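Local atomic coordinates of lactococcal phage P2 ORF15 (Lactococcus phage p2, PDB entry 2WZP), a protein that probably serves as the distal tail (Dit) protein, forming part of the baseplate at the tip of the phage tail through an extended arm that grips other baseplate proteins. Residues M[186-189]-M[195-198]. Residues are numbered along the deposited sequence; the frame is centred on the assembly and turned at random.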
loop_
_atom_site.group_PDB
_atom_site.type_symbol
_atom_site.label_atom_id
_atom_site.label_comp_id
_atom_site.label_asym_id
_atom_site.label_seq_id
_atom_site.Cartn_x
_atom_site.Cartn_y
_atom_site.Cartn_z
ATOM N N LYS M 186 -24.775 -81.086 -15.299
ATOM C CA LYS M 186 -25.954 -80.573 -16.006
ATOM C C LYS M 186 -25.522 -80.239 -17.432
ATOM O O LYS M 186 -24.681 -79.340 -17.659
ATOM C CB LYS M 186 -26.594 -79.367 -15.299
ATOM C CG LYS M 186 -27.974 -79.002 -15.859
ATOM C CD LYS M 186 -28.555 -77.777 -15.200
ATOM C CE LYS M 186 -30.036 -77.717 -15.374
ATOM N NZ LYS M 186 -30.648 -76.628 -14.577
ATOM N N ILE M 187 -26.005 -81.061 -18.361
ATOM C CA ILE M 187 -25.766 -80.996 -19.796
ATOM C C ILE M 187 -26.877 -81.811 -20.469
ATOM O O ILE M 187 -27.334 -82.795 -19.894
ATOM C CB ILE M 187 -24.337 -81.482 -20.182
ATOM C CG1 ILE M 187 -23.977 -81.080 -21.632
ATOM C CG2 ILE M 187 -24.133 -82.992 -19.904
ATOM C CD1 ILE M 187 -22.559 -81.185 -22.010
ATOM N N TYR M 188 -27.336 -81.373 -21.648
ATOM C CA TYR M 188 -28.370 -82.065 -22.416
ATOM C C TYR M 188 -27.681 -83.006 -23.431
ATOM O O TYR M 188 -27.598 -82.726 -24.630
ATOM C CB TYR M 188 -29.339 -81.073 -23.087
ATOM C CG TYR M 188 -29.989 -80.105 -22.117
ATOM C CD1 TYR M 188 -31.156 -80.449 -21.434
ATOM C CD2 TYR M 188 -29.451 -78.827 -21.899
ATOM C CE1 TYR M 188 -31.764 -79.558 -20.544
ATOM C CE2 TYR M 188 -30.042 -77.933 -20.995
ATOM C CZ TYR M 188 -31.198 -78.306 -20.318
ATOM O OH TYR M 188 -31.822 -77.437 -19.451
ATOM N N GLY M 189 -27.153 -84.107 -22.913
ATOM C CA GLY M 189 -26.450 -85.091 -23.721
ATOM C C GLY M 189 -27.274 -86.320 -24.013
ATOM O O GLY M 189 -28.442 -86.412 -23.624
ATOM N N ASN M 195 -30.560 -84.794 -22.799
ATOM C CA ASN M 195 -31.172 -84.751 -21.480
ATOM C C ASN M 195 -30.217 -84.897 -20.315
ATOM O O ASN M 195 -29.079 -85.337 -20.465
ATOM C CB ASN M 195 -32.262 -85.823 -21.389
ATOM C CG ASN M 195 -31.784 -87.244 -21.193
ATOM O OD1 ASN M 195 -31.575 -87.691 -20.073
ATOM N ND2 ASN M 195 -31.683 -88.016 -22.263
ATOM N N TYR M 196 -30.702 -84.546 -19.135
ATOM C CA TYR M 196 -30.050 -84.781 -17.855
ATOM C C TYR M 196 -31.140 -85.429 -17.005
ATOM O O TYR M 196 -32.277 -85.536 -17.461
ATOM C CB TYR M 196 -29.411 -83.523 -17.207
ATOM C CG TYR M 196 -30.393 -82.453 -16.787
ATOM C CD1 TYR M 196 -31.136 -82.580 -15.616
ATOM C CD2 TYR M 196 -30.594 -81.321 -17.568
ATOM C CE1 TYR M 196 -32.098 -81.638 -15.265
ATOM C CE2 TYR M 196 -31.553 -80.376 -17.225
ATOM C CZ TYR M 196 -32.289 -80.529 -16.064
ATOM O OH TYR M 196 -33.257 -79.616 -15.724
ATOM N N LYS M 197 -30.797 -85.892 -15.802
ATOM C CA LYS M 197 -31.746 -86.529 -14.896
ATOM C C LYS M 197 -31.447 -86.122 -13.462
ATOM O O LYS M 197 -30.316 -85.697 -13.133
ATOM C CB LYS M 197 -31.654 -88.071 -15.039
ATOM C CG LYS M 197 -32.351 -88.611 -16.299
ATOM C CD LYS M 197 -32.123 -90.072 -16.526
ATOM C CE LYS M 197 -32.359 -90.501 -17.946
ATOM N NZ LYS M 197 -31.148 -90.294 -18.784
ATOM N N TYR M 198 -32.474 -86.260 -12.610
ATOM C CA TYR M 198 -32.394 -86.079 -11.162
ATOM C C TYR M 198 -32.265 -87.506 -10.624
ATOM O O TYR M 198 -33.150 -88.318 -10.810
ATOM C CB TYR M 198 -33.674 -85.415 -10.593
ATOM C CG TYR M 198 -33.927 -84.008 -11.070
ATOM C CD1 TYR M 198 -33.233 -82.926 -10.523
ATOM C CD2 TYR M 198 -34.850 -83.751 -12.081
ATOM C CE1 TYR M 198 -33.469 -81.622 -10.959
ATOM C CE2 TYR M 198 -35.098 -82.451 -12.519
ATOM C CZ TYR M 198 -34.416 -81.392 -11.947
ATOM O OH TYR M 198 -34.668 -80.128 -12.406
HETATM O O HOH W 1 -26.630 -85.867 -20.054
#
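With CB of Tyr196 pointing toward 186-189 and CG between the backbone N and carbonyl carbon (chi1 66°), the Tyr196 ring lies alongside Tyr188 and Lys186, whose CG is opposite its own N (chi1 -168°) and whose straight chain runs in the same direction. The lysine methylenes suit this place because they are slender and apolar: Lys186 CG lies over one face of the Tyr196 ring in a CH-pi contact, 4.2 Å from its centroid, and Lys186 CE reaches Tyr196 CE2 at 3.6 Å. Tyr188 flanks the same ring at an oblique tilt, planes 54° apart, with its CE1 3.4 Å from Tyr196 CE2. Tyrosine pairs an apolar ring with a polar end: the hydroxyls of Tyr188 and Tyr196 hydrogen-bond acidic side chains of a neighbouring protein chain, while Lys186 NZ forms a salt bridge with an acidic side chain of a second protein chain besides bonding Tyr204 OH. In the antiparallel hydrogen-bonded pair Gly189-Asn195, Asn195 N donates to Gly189 O at 2.8 Å, on a lone pair in the carbonyl plane; the return bond, Gly189 N to Asn195 O, is weak, and a water donates to Asn195 O and accepts a weak bond from Gly189 N. Within 195-198, Lys197 NZ donates to Asn195 OD1 (2.9 Å). A single antiparallel bridge thus closes the short loop joining the two segments, and Asn195 and Tyr196 continue into a beta ladder with another protein chain: intermolecular beta-sheet augmentation by an extended arm of the Dit C-terminal region.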